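Local coordinates for bifunctional protein PutA (Bdellovibrio bacteriovorus, PDB 5UR2) that probably oxidises the semialdehyde of L-glutamate to L-glutamate with NAD(+), completing proline breakdown, and also carries a proline dehydrogenase barrel with a flavin site, at residues L560-A565 and Y603-M608; R609-P614 and Y960-M965; T635-P640 and A646-M651; G650-A655 and V662-A667. All blocks are in the same frame, centred on the assembly; numbering follows the deposited sequence.

In the fold
All four interactions fall in the aldehyde dehydrogenase part of the chain. Interactions 3 and 4 are the two halves of one beta-alpha-beta unit: helix 646-657 lies against strand 623-638 in interaction 3 and strand 661-665 in interaction 4, and the two contacts share Gly650 and Met651. Interactions 1 and 2 follow each other along helix 587-611, which packs against that unit, with Tyr604 resting on Ala654. Interactions 1 and 4 are buried, 2 and 3 partly so. Interaction 4 is wholly apolar, interaction 3 adds a bridging water and brings Ile647 near the predicted active site, interaction 1 sets an alanine beside a carboxylate, and interaction 2 reaches the second subunit through a lysine.

Interaction 1. Residues L560-A565 and Y603-M608; sequences LVDKLA and YYARHM
Val561 and Ala605 mark the point where helices 554-570 and 587-611 come together, their CA atoms 6.4 Å apart. Both segments are regular helix, each with its own internal bonds, such as Ala565 N to Val561 O at 3.1 Å and Met608 N to Tyr604 O at 2.9 Å; no hydrogen bond passes between them. The methyl of Ala605 points at the other helix and does all the touching from its side. Val561 meets it with a single branch: CG1, held anti to the backbone N (chi1 171°), stops 4.0 Å from Ala605 CB. From the next residue along, Asp562 OD1 comes to 4.2 Å of the same Ala605 CB; the methyl faces a hydrocarbon branch and a carboxylate oxygen side by side.

The carboxylate is held by other partners. Asp562 OD2 forms a salt bridge with Arg609, one turn on from Ala605, while OD1 has a long, weak ion pair with Arg602. The aspartate therefore faces charges on the same helix that its neighbour Val561 packs against. Ala558 and Val657 extend the apolar side, touching Ala605 and Val561 respectively.

This is close helix-helix packing over a small residue, with the Asp562-Arg609 pair just beyond it. It joins two helices of the aldehyde dehydrogenase fold, away from the predicted active site.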
loop_
_atom_site.group_PDB
_atom_site.type_symbol
_atom_site.label_atom_id
_atom_site.label_comp_id
_atom_site.label_asym_id
_atom_site.label_seq_id
_atom_site.Cartn_x
_atom_site.Cartn_y
_atom_site.Cartn_z
ATOM N N LEU B 560 23.291 -0.409 -3.384
ATOM C CA LEU B 560 23.956 -1.347 -4.290
ATOM C C LEU B 560 23.170 -1.497 -5.586
ATOM O O LEU B 560 23.755 -1.520 -6.678
ATOM C CB LEU B 560 24.137 -2.708 -3.606
ATOM C CG LEU B 560 25.320 -2.752 -2.624
ATOM C CD1 LEU B 560 25.410 -4.059 -1.852
ATOM C CD2 LEU B 560 26.623 -2.534 -3.390
ATOM N N VAL B 561 21.839 -1.552 -5.483
ATOM C CA VAL B 561 20.984 -1.658 -6.660
ATOM C C VAL B 561 21.035 -0.376 -7.496
ATOM O O VAL B 561 20.992 -0.420 -8.737
ATOM C CB VAL B 561 19.558 -2.018 -6.224
ATOM C CG1 VAL B 561 18.595 -1.926 -7.422
ATOM C CG2 VAL B 561 19.579 -3.411 -5.655
ATOM N N ASP B 562 21.114 0.784 -6.835
ATOM C CA ASP B 562 21.297 2.036 -7.568
ATOM C C ASP B 562 22.624 2.053 -8.313
ATOM O O ASP B 562 22.698 2.533 -9.449
ATOM C CB ASP B 562 21.206 3.239 -6.626
ATOM C CG ASP B 562 19.775 3.715 -6.414
ATOM O OD1 ASP B 562 18.960 3.659 -7.369
ATOM O OD2 ASP B 562 19.480 4.181 -5.300
ATOM N N LYS B 563 23.690 1.547 -7.685
ATOM C CA LYS B 563 24.978 1.539 -8.359
ATOM C C LYS B 563 24.933 0.635 -9.581
ATOM O O LYS B 563 25.480 0.983 -10.633
ATOM C CB LYS B 563 26.092 1.097 -7.404
ATOM C CG LYS B 563 27.503 1.385 -7.941
ATOM C CD LYS B 563 28.596 1.025 -6.924
ATOM C CE LYS B 563 30.008 1.253 -7.489
ATOM N NZ LYS B 563 31.062 0.655 -6.613
ATOM N N LEU B 564 24.237 -0.505 -9.475
ATOM C CA LEU B 564 24.044 -1.373 -10.634
ATOM C C LEU B 564 23.390 -0.608 -11.787
ATOM O O LEU B 564 23.847 -0.685 -12.932
ATOM C CB LEU B 564 23.204 -2.591 -10.241
ATOM C CG LEU B 564 22.805 -3.523 -11.389
ATOM C CD1 LEU B 564 24.050 -4.029 -12.083
ATOM C CD2 LEU B 564 21.908 -4.689 -10.921
ATOM N N ALA B 565 22.340 0.165 -11.491
ATOM C CA ALA B 565 21.685 0.982 -12.512
ATOM C C ALA B 565 22.641 2.001 -13.126
ATOM O O ALA B 565 22.594 2.251 -14.339
ATOM C CB ALA B 565 20.477 1.707 -11.909
ATOM N N TYR B 603 13.228 1.459 -9.551
ATOM C CA TYR B 603 11.891 1.346 -8.972
ATOM C C TYR B 603 11.889 0.436 -7.748
ATOM O O TYR B 603 11.313 0.778 -6.709
ATOM C CB TYR B 603 10.915 0.839 -10.022
ATOM C CG TYR B 603 9.467 0.763 -9.578
ATOM C CD1 TYR B 603 8.599 1.837 -9.779
ATOM C CD2 TYR B 603 8.956 -0.396 -8.989
ATOM C CE1 TYR B 603 7.238 1.764 -9.395
ATOM C CE2 TYR B 603 7.619 -0.478 -8.599
ATOM C CZ TYR B 603 6.762 0.601 -8.805
ATOM O OH TYR B 603 5.445 0.509 -8.424
ATOM N N TYR B 604 12.526 -0.733 -7.839
ATOM C CA TYR B 604 12.498 -1.604 -6.670
ATOM C C TYR B 604 13.360 -1.023 -5.561
ATOM O O TYR B 604 13.028 -1.182 -4.383
ATOM C CB TYR B 604 12.927 -3.033 -7.040
ATOM C CG TYR B 604 11.959 -3.681 -8.021
ATOM C CD1 TYR B 604 10.584 -3.473 -7.907
ATOM C CD2 TYR B 604 12.423 -4.449 -9.089
ATOM C CE1 TYR B 604 9.686 -4.041 -8.801
ATOM C CE2 TYR B 604 11.540 -5.015 -10.009
ATOM C CZ TYR B 604 10.168 -4.801 -9.859
ATOM O OH TYR B 604 9.284 -5.351 -10.756
ATOM N N ALA B 605 14.444 -0.320 -5.909
ATOM C CA ALA B 605 15.221 0.341 -4.864
ATOM C C ALA B 605 14.400 1.435 -4.201
ATOM O O ALA B 605 14.374 1.543 -2.964
ATOM C CB ALA B 605 16.537 0.899 -5.420
ATOM N N ARG B 606 13.683 2.226 -5.002
ATOM C CA ARG B 606 12.797 3.237 -4.435
ATOM C C ARG B 606 11.730 2.596 -3.549
ATOM O O ARG B 606 11.448 3.088 -2.455
ATOM C CB ARG B 606 12.155 4.058 -5.555
ATOM C CG ARG B 606 11.144 5.103 -5.095
ATOM C CD ARG B 606 10.555 5.822 -6.330
ATOM N NE ARG B 606 9.665 6.918 -5.969
ATOM C CZ ARG B 606 8.420 6.744 -5.535
ATOM N NH1 ARG B 606 7.918 5.519 -5.399
ATOM N NH2 ARG B 606 7.681 7.792 -5.220
ATOM N N HIS B 607 11.138 1.488 -3.997
ATOM C CA HIS B 607 10.072 0.857 -3.215
ATOM C C HIS B 607 10.599 0.321 -1.886
ATOM O O HIS B 607 9.941 0.469 -0.848
ATOM C CB HIS B 607 9.414 -0.262 -4.024
ATOM C CG HIS B 607 8.031 -0.616 -3.572
ATOM N ND1 HIS B 607 7.358 -1.728 -4.037
ATOM C CD2 HIS B 607 7.188 0.001 -2.705
ATOM C CE1 HIS B 607 6.163 -1.782 -3.477
ATOM N NE2 HIS B 607 6.037 -0.747 -2.662
ATOM N N MET B 608 11.784 -0.298 -1.898
ATOM C CA MET B 608 12.338 -0.835 -0.660
ATOM C C MET B 608 12.585 0.279 0.343
ATOM O O MET B 608 12.375 0.102 1.551
ATOM C CB MET B 608 13.634 -1.594 -0.952
ATOM C CG MET B 608 14.210 -2.392 0.248
ATOM S SD MET B 608 13.118 -3.796 0.677
ATOM C CE MET B 608 12.239 -3.192 2.129
#

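Interaction 2. Residues R609-P614 and Y960-M965; sequences RELQKP and YLKQYM
Leu611 CD1 is the centre of this contact, with three side chains of the other segment around it. Met965 CE is nearest at 3.7 Å, Leu961 CD2 lies 4.1 Å away, and Lys962 CG is also 4.1 Å from it. The second branch, Leu611 CD2, touches Lys962 CE at 4.0 Å. The leucine and lysine chains cross at about a right angle, whereas Leu611 and Leu961 slide past each other in opposite directions. Met965 brings its methyl in by a bend at its last torsion (chi3 -56°).

Lys962 thus lends its aliphatic chain to the leucine, and its extended shape carries NZ onward to a salt bridge with Asp959 of the second subunit and a weak hydrogen bond to Tyr629. The turn includes the bond Met965 N to Lys962 O, 3.0 Å, and Arg742 holds the carbonyls of Gln963 and Met965. Beside it the hydroxyls of Tyr960 and Tyr964 share a hydrogen bond, OH to OH 2.7 Å. Within 609-614, Gln612 NE2 bonds back to Arg609 O at 3.0 Å, in the carbonyl plane.

This apolar packing joins the C-terminal end of helix 587-611 to the loop before strand 965-973, beside the subunit interface. Leu611 also packs on Tyr629 of strand 623-638, as does Met965. Leu961 and the two tyrosines lean on Ala654 of helix 646-657.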
loop_
_atom_site.group_PDB
_atom_site.type_symbol
_atom_site.label_atom_id
_atom_site.label_comp_id
_atom_site.label_asym_id
_atom_site.label_seq_id
_atom_site.Cartn_x
_atom_site.Cartn_y
_atom_site.Cartn_z
ATOM N N ARG B 609 12.992 1.451 -0.149
ATOM C CA ARG B 609 13.197 2.597 0.721
ATOM C C ARG B 609 11.896 3.061 1.350
ATOM O O ARG B 609 11.909 3.538 2.494
ATOM C CB ARG B 609 13.860 3.730 -0.055
ATOM C CG ARG B 609 15.325 3.457 -0.355
ATOM C CD ARG B 609 15.935 4.573 -1.213
ATOM N NE ARG B 609 17.378 4.458 -1.191
ATOM C CZ ARG B 609 18.138 4.261 -2.265
ATOM N NH1 ARG B 609 17.587 4.180 -3.468
ATOM N NH2 ARG B 609 19.458 4.157 -2.128
ATOM N N GLU B 610 10.762 2.892 0.654
ATOM C CA GLU B 610 9.477 3.143 1.302
ATOM C C GLU B 610 9.133 2.040 2.303
ATOM O O GLU B 610 8.725 2.328 3.434
ATOM C CB GLU B 610 8.356 3.284 0.271
ATOM C CG GLU B 610 8.480 4.468 -0.656
ATOM C CD GLU B 610 7.371 4.492 -1.693
ATOM O OE1 GLU B 610 7.507 3.809 -2.735
ATOM O OE2 GLU B 610 6.351 5.177 -1.450
ATOM N N LEU B 611 9.267 0.766 1.898
ATOM C CA LEU B 611 8.784 -0.346 2.718
ATOM C C LEU B 611 9.657 -0.619 3.950
ATOM O O LEU B 611 9.232 -1.373 4.827
ATOM C CB LEU B 611 8.668 -1.611 1.849
ATOM C CG LEU B 611 7.585 -1.554 0.750
ATOM C CD1 LEU B 611 7.622 -2.778 -0.136
ATOM C CD2 LEU B 611 6.178 -1.361 1.286
ATOM N N GLN B 612 10.864 -0.040 4.042
ATOM C CA GLN B 612 11.682 -0.206 5.243
ATOM C C GLN B 612 11.064 0.485 6.448
ATOM O O GLN B 612 11.434 0.175 7.582
ATOM C CB GLN B 612 13.093 0.364 5.033
ATOM C CG GLN B 612 13.119 1.924 5.070
ATOM C CD GLN B 612 14.503 2.490 4.784
ATOM O OE1 GLN B 612 15.495 2.084 5.399
ATOM N NE2 GLN B 612 14.578 3.414 3.825
ATOM N N LYS B 613 10.158 1.423 6.232
ATOM C CA LYS B 613 9.621 2.195 7.330
ATOM C C LYS B 613 8.521 1.397 8.018
ATOM O O LYS B 613 7.553 1.000 7.358
ATOM C CB LYS B 613 9.069 3.518 6.838
ATOM C CG LYS B 613 8.555 4.390 7.973
ATOM C CD LYS B 613 7.942 5.707 7.480
ATOM C CE LYS B 613 7.460 6.548 8.657
ATOM N NZ LYS B 613 6.516 7.607 8.210
ATOM N N PRO B 614 8.624 1.147 9.319
ATOM C CA PRO B 614 7.574 0.384 10.015
ATOM C C PRO B 614 6.262 1.151 10.018
ATOM O O PRO B 614 6.233 2.359 10.257
ATOM C CB PRO B 614 8.126 0.224 11.439
ATOM C CG PRO B 614 9.592 0.493 11.328
ATOM C CD PRO B 614 9.731 1.515 10.218
ATOM N N TYR B 960 4.508 -5.657 -6.328
ATOM C CA TYR B 960 5.416 -6.697 -6.811
ATOM C C TYR B 960 6.485 -7.066 -5.781
ATOM O O TYR B 960 6.717 -8.252 -5.514
ATOM C CB TYR B 960 6.076 -6.265 -8.109
ATOM C CG TYR B 960 6.920 -7.357 -8.703
ATOM C CD1 TYR B 960 6.323 -8.471 -9.290
ATOM C CD2 TYR B 960 8.293 -7.290 -8.669
ATOM C CE1 TYR B 960 7.077 -9.489 -9.843
ATOM C CE2 TYR B 960 9.072 -8.307 -9.228
ATOM C CZ TYR B 960 8.452 -9.405 -9.808
ATOM O OH TYR B 960 9.197 -10.419 -10.348
ATOM N N LEU B 961 7.157 -6.065 -5.210
ATOM C CA LEU B 961 8.266 -6.322 -4.296
ATOM C C LEU B 961 7.838 -7.146 -3.077
ATOM O O LEU B 961 8.631 -7.956 -2.569
ATOM C CB LEU B 961 8.879 -4.995 -3.849
ATOM C CG LEU B 961 10.197 -5.078 -3.090
ATOM C CD1 LEU B 961 11.214 -5.856 -3.940
ATOM C CD2 LEU B 961 10.692 -3.668 -2.744
ATOM N N LYS B 962 6.598 -6.966 -2.607
ATOM C CA LYS B 962 6.104 -7.695 -1.438
ATOM C C LYS B 962 6.034 -9.204 -1.657
ATOM O O LYS B 962 6.074 -9.968 -0.678
ATOM C CB LYS B 962 4.719 -7.174 -1.044
ATOM C CG LYS B 962 4.719 -5.709 -0.567
ATOM C CD LYS B 962 3.296 -5.235 -0.348
ATOM C CE LYS B 962 3.256 -3.818 0.140
ATOM N NZ LYS B 962 1.878 -3.416 0.520
ATOM N N GLN B 963 5.921 -9.653 -2.906
ATOM C CA GLN B 963 5.915 -11.091 -3.191
ATOM C C GLN B 963 7.224 -11.762 -2.785
ATOM O O GLN B 963 7.256 -12.985 -2.603
ATOM C CB GLN B 963 5.663 -11.327 -4.681
ATOM C CG GLN B 963 4.250 -11.012 -5.160
ATOM C CD GLN B 963 3.266 -12.084 -4.745
ATOM O OE1 GLN B 963 2.672 -12.016 -3.672
ATOM N NE2 GLN B 963 3.139 -13.122 -5.571
ATOM N N TYR B 964 8.307 -10.993 -2.691
ATOM C CA TYR B 964 9.606 -11.495 -2.276
ATOM C C TYR B 964 9.826 -11.368 -0.773
ATOM O O TYR B 964 10.947 -11.590 -0.309
ATOM C CB TYR B 964 10.721 -10.748 -3.028
ATOM C CG TYR B 964 10.704 -11.021 -4.517
ATOM C CD1 TYR B 964 9.902 -10.275 -5.379
ATOM C CD2 TYR B 964 11.477 -12.041 -5.052
ATOM C CE1 TYR B 964 9.886 -10.537 -6.750
ATOM C CE2 TYR B 964 11.480 -12.304 -6.401
ATOM C CZ TYR B 964 10.688 -11.555 -7.249
ATOM O OH TYR B 964 10.715 -11.863 -8.588
ATOM N N MET B 965 8.776 -11.048 -0.010
ATOM C CA MET B 965 8.888 -10.760 1.413
ATOM C C MET B 965 7.754 -11.457 2.154
ATOM O O MET B 965 6.854 -12.037 1.541
ATOM C CB MET B 965 8.890 -9.235 1.678
ATOM C CG MET B 965 10.080 -8.554 1.025
ATOM S SD MET B 965 10.302 -6.800 1.423
ATOM C CE MET B 965 8.728 -6.141 0.923
#

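Interaction 3. Residues T635-P640 and A646-M651; sequences TAVIAP and AILAGM
The first half of a beta-alpha-beta unit is joined here: Val637, near the end of strand 623-638, and Ala639, just past it, pack against Leu648 and Met651 of the helix that follows. The segment axes pass 8.9 Å apart and run nearly antiparallel, at 174°. Val637 CG1 lies 3.8 Å from Met651 CB and equally close to its SD, and reaches Leu648 CD1 at 3.9 Å. With CG anti to the backbone N (chi1 174°), Leu648 swings CD1 onto the sheet, where it also meets Ala639 CB at 3.6 Å. The extended Met651 chain crosses Val637 obliquely, its CE coming near Ile638 O.

Beyond the strand, Pro640 CD touches Ile647 CG2 at 3.6 Å, ring and side chain crossing at about a right angle. The side chain of Ile647 is also about 5 Å from that of Glu746, a predicted active-site residue. A water donates to Pro640 O at 2.8 Å and takes a weak bond from Leu648 N.

The chemistry is thus mixed by position: methyl and sulfur packing holds strand to helix, while the water gives the Leu648 amide at most a weak partner and links it to Pro640, in the turn between strand and helix.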
loop_
_atom_site.group_PDB
_atom_site.type_symbol
_atom_site.label_atom_id
_atom_site.label_comp_id
_atom_site.label_asym_id
_atom_site.label_seq_id
_atom_site.Cartn_x
_atom_site.Cartn_y
_atom_site.Cartn_z
ATOM N N THR B 635 16.351 -17.258 -3.304
ATOM C CA THR B 635 15.401 -17.111 -4.399
ATOM C C THR B 635 15.986 -17.692 -5.672
ATOM O O THR B 635 17.071 -17.289 -6.091
ATOM C CB THR B 635 15.042 -15.639 -4.604
ATOM O OG1 THR B 635 14.368 -15.173 -3.433
ATOM C CG2 THR B 635 14.140 -15.451 -5.826
ATOM N N ALA B 636 15.255 -18.611 -6.293
ATOM C CA ALA B 636 15.637 -19.171 -7.581
ATOM C C ALA B 636 15.034 -18.307 -8.680
ATOM O O ALA B 636 13.824 -18.079 -8.692
ATOM C CB ALA B 636 15.157 -20.615 -7.709
ATOM N N VAL B 637 15.878 -17.818 -9.587
ATOM C CA VAL B 637 15.465 -16.944 -10.681
ATOM C C VAL B 637 15.691 -17.684 -12.001
ATOM O O VAL B 637 16.832 -18.003 -12.365
ATOM C CB VAL B 637 16.228 -15.612 -10.645
ATOM C CG1 VAL B 637 15.983 -14.817 -11.922
ATOM C CG2 VAL B 637 15.799 -14.809 -9.412
ATOM N N ILE B 638 14.608 -17.953 -12.713
ATOM C CA ILE B 638 14.639 -18.680 -13.978
ATOM C C ILE B 638 14.045 -17.748 -15.030
ATOM O O ILE B 638 12.822 -17.568 -15.112
ATOM C CB ILE B 638 13.895 -20.016 -13.881
ATOM C CG1 ILE B 638 14.523 -20.833 -12.752
ATOM C CG2 ILE B 638 13.906 -20.804 -15.212
ATOM C CD1 ILE B 638 14.115 -22.278 -12.760
ATOM N N ALA B 639 14.924 -17.140 -15.836
ATOM C CA ALA B 639 14.580 -15.979 -16.637
ATOM C C ALA B 639 14.513 -16.335 -18.117
ATOM O O ALA B 639 15.177 -17.269 -18.572
ATOM C CB ALA B 639 15.595 -14.843 -16.438
ATOM N N PRO B 640 13.729 -15.606 -18.888
ATOM C CA PRO B 640 13.606 -15.910 -20.322
ATOM C C PRO B 640 14.681 -15.220 -21.152
ATOM O O PRO B 640 15.539 -14.514 -20.609
ATOM C CB PRO B 640 12.212 -15.378 -20.661
ATOM C CG PRO B 640 12.117 -14.147 -19.801
ATOM C CD PRO B 640 12.845 -14.505 -18.483
ATOM N N ALA B 646 16.421 -7.083 -19.025
ATOM C CA ALA B 646 15.426 -6.383 -18.217
ATOM C C ALA B 646 14.693 -7.334 -17.268
ATOM O O ALA B 646 14.646 -7.098 -16.057
ATOM C CB ALA B 646 14.438 -5.634 -19.124
ATOM N N ILE B 647 14.093 -8.405 -17.796
ATOM C CA ILE B 647 13.285 -9.276 -16.945
ATOM C C ILE B 647 14.167 -9.975 -15.909
ATOM O O ILE B 647 13.872 -9.970 -14.710
ATOM C CB ILE B 647 12.486 -10.272 -17.801
ATOM C CG1 ILE B 647 11.389 -9.509 -18.569
ATOM C CG2 ILE B 647 11.906 -11.380 -16.915
ATOM C CD1 ILE B 647 10.449 -10.374 -19.440
ATOM N N LEU B 648 15.285 -10.538 -16.360
ATOM C CA LEU B 648 16.270 -11.114 -15.456
ATOM C C LEU B 648 16.697 -10.110 -14.382
ATOM O O LEU B 648 16.704 -10.431 -13.189
ATOM C CB LEU B 648 17.478 -11.601 -16.269
ATOM C CG LEU B 648 18.677 -12.102 -15.464
ATOM C CD1 LEU B 648 18.316 -13.340 -14.646
ATOM C CD2 LEU B 648 19.882 -12.348 -16.361
ATOM N N ALA B 649 17.036 -8.877 -14.782
ATOM C CA ALA B 649 17.470 -7.887 -13.785
ATOM C C ALA B 649 16.355 -7.529 -12.801
ATOM O O ALA B 649 16.605 -7.359 -11.598
ATOM C CB ALA B 649 17.984 -6.624 -14.467
ATOM N N GLY B 650 15.122 -7.389 -13.291
ATOM C CA GLY B 650 14.008 -7.093 -12.395
ATOM C C GLY B 650 13.791 -8.176 -11.344
ATOM O O GLY B 650 13.551 -7.883 -10.170
ATOM N N MET B 651 13.833 -9.444 -11.759
ATOM C CA MET B 651 13.692 -10.538 -10.796
ATOM C C MET B 651 14.832 -10.513 -9.782
ATOM O O MET B 651 14.602 -10.592 -8.569
ATOM C CB MET B 651 13.659 -11.889 -11.525
ATOM C CG MET B 651 12.443 -12.141 -12.422
ATOM S SD MET B 651 12.739 -13.595 -13.489
ATOM C CE MET B 651 11.076 -14.128 -13.853
HETATM O O HOH W 1 15.333 -12.393 -18.863
#

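Interaction 4. Residues G650-A655 and V662-A667; sequences GMVTAA and VVMKPA
Val652, the first residue of 650-655, on helix 646-657, to touch the strand, points toward it, its CA 6.7 Å from that of Val662. Just before it, Gly650 O accepts Ala654 N within the helix, while Met651 sends its sulfur off toward the neighbouring strand. Val652 does its work with CG2, which sits 4.1 Å from Met664 SD and 4.2 Å from Val662 CG1. The two valines cross at about a right angle. Met664 is set for this by its first torsion, CG lying between the backbone N and the carbonyl carbon (chi1 59°), with the chain extended beyond. Val652 O, in turn, has Val662 CG2 at 4.0 Å.

Thr653 turns away, and its OG1 bonds back to Ala649 O. Ala654 faces Tyr960 and Tyr964 instead. Ala655 returns to the strand: its CB lies 3.8 Å from Val662 CG2, so the two branches of Val662 are shared between residues three apart in the helix.

Past the contact, Lys665 NZ donates to Pro666 O at 2.9 Å from above the carbonyl plane, 42° out of it, and bonds to Gly696 O as well.

Helix and strand segments run almost antiparallel, at 175°, with 9.4 Å between their axes. Strand 661-665 then pairs in parallel with strand 623-638, so this is the returning half of a beta-alpha-beta crossover, as expected in the Rossmann-type nucleotide-binding domain of aldehyde dehydrogenases.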
loop_
_atom_site.group_PDB
_atom_site.type_symbol
_atom_site.label_atom_id
_atom_site.label_comp_id
_atom_site.label_asym_id
_atom_site.label_seq_id
_atom_site.Cartn_x
_atom_site.Cartn_y
_atom_site.Cartn_z
ATOM N N GLY B 650 15.122 -7.389 -13.291
ATOM C CA GLY B 650 14.008 -7.093 -12.395
ATOM C C GLY B 650 13.791 -8.176 -11.344
ATOM O O GLY B 650 13.551 -7.883 -10.170
ATOM N N MET B 651 13.833 -9.444 -11.759
ATOM C CA MET B 651 13.692 -10.538 -10.796
ATOM C C MET B 651 14.832 -10.513 -9.782
ATOM O O MET B 651 14.602 -10.592 -8.569
ATOM C CB MET B 651 13.659 -11.889 -11.525
ATOM C CG MET B 651 12.443 -12.141 -12.422
ATOM S SD MET B 651 12.739 -13.595 -13.489
ATOM C CE MET B 651 11.076 -14.128 -13.853
ATOM N N VAL B 652 16.072 -10.355 -10.261
ATOM C CA VAL B 652 17.239 -10.438 -9.383
ATOM C C VAL B 652 17.275 -9.266 -8.404
ATOM O O VAL B 652 17.554 -9.450 -7.209
ATOM C CB VAL B 652 18.540 -10.517 -10.211
ATOM C CG1 VAL B 652 19.780 -10.393 -9.306
ATOM C CG2 VAL B 652 18.617 -11.828 -10.947
ATOM N N THR B 653 17.053 -8.036 -8.896
ATOM C CA THR B 653 17.149 -6.883 -8.002
ATOM C C THR B 653 15.980 -6.838 -7.029
ATOM O O THR B 653 16.155 -6.445 -5.865
ATOM C CB THR B 653 17.236 -5.564 -8.774
ATOM O OG1 THR B 653 16.101 -5.422 -9.635
ATOM C CG2 THR B 653 18.499 -5.489 -9.587
ATOM N N ALA B 654 14.777 -7.221 -7.477
ATOM C CA ALA B 654 13.651 -7.253 -6.545
ATOM C C ALA B 654 13.933 -8.226 -5.411
ATOM O O ALA B 654 13.817 -7.872 -4.235
ATOM C CB ALA B 654 12.349 -7.633 -7.259
ATOM N N ALA B 655 14.368 -9.442 -5.754
ATOM C CA ALA B 655 14.676 -10.442 -4.740
ATOM C C ALA B 655 15.780 -9.951 -3.811
ATOM O O ALA B 655 15.653 -10.014 -2.587
ATOM C CB ALA B 655 15.094 -11.748 -5.413
ATOM N N VAL B 662 20.210 -14.971 -4.136
ATOM C CA VAL B 662 19.738 -15.330 -5.470
ATOM C C VAL B 662 20.659 -16.357 -6.117
ATOM O O VAL B 662 21.885 -16.233 -6.062
ATOM C CB VAL B 662 19.651 -14.080 -6.375
ATOM C CG1 VAL B 662 19.350 -14.492 -7.807
ATOM C CG2 VAL B 662 18.603 -13.110 -5.852
ATOM N N VAL B 663 20.063 -17.375 -6.738
ATOM C CA VAL B 663 20.736 -18.190 -7.741
ATOM C C VAL B 663 19.992 -17.944 -9.045
ATOM O O VAL B 663 18.802 -18.269 -9.154
ATOM C CB VAL B 663 20.734 -19.680 -7.394
ATOM C CG1 VAL B 663 21.465 -20.456 -8.501
ATOM C CG2 VAL B 663 21.363 -19.917 -6.023
ATOM N N MET B 664 20.658 -17.342 -10.019
ATOM C CA MET B 664 20.008 -17.054 -11.288
ATOM C C MET B 664 20.482 -18.056 -12.337
ATOM O O MET B 664 21.685 -18.313 -12.471
ATOM C CB MET B 664 20.251 -15.612 -11.740
ATOM C CG MET B 664 21.706 -15.214 -11.928
ATOM S SD MET B 664 21.777 -13.615 -12.768
ATOM C CE MET B 664 23.305 -12.951 -12.159
ATOM N N LYS B 665 19.513 -18.650 -13.039
ATOM C CA LYS B 665 19.703 -19.628 -14.102
ATOM C C LYS B 665 19.211 -18.990 -15.395
ATOM O O LYS B 665 18.017 -19.059 -15.714
ATOM C CB LYS B 665 18.919 -20.907 -13.793
ATOM C CG LYS B 665 19.570 -22.187 -14.283
ATOM C CD LYS B 665 19.746 -22.215 -15.785
ATOM C CE LYS B 665 18.410 -22.352 -16.494
ATOM N NZ LYS B 665 18.552 -22.404 -17.981
ATOM N N PRO B 666 20.079 -18.352 -16.163
ATOM C CA PRO B 666 19.626 -17.662 -17.377
ATOM C C PRO B 666 19.289 -18.645 -18.489
ATOM O O PRO B 666 19.702 -19.807 -18.484
ATOM C CB PRO B 666 20.837 -16.801 -17.759
ATOM C CG PRO B 666 22.023 -17.655 -17.283
ATOM C CD PRO B 666 21.544 -18.301 -15.991
ATOM N N ALA B 667 18.526 -18.150 -19.458
ATOM C CA ALA B 667 18.195 -18.929 -20.649
ATOM C C ALA B 667 19.438 -19.198 -21.502
ATOM O O ALA B 667 20.284 -18.321 -21.680
ATOM C CB ALA B 667 17.143 -18.184 -21.475
#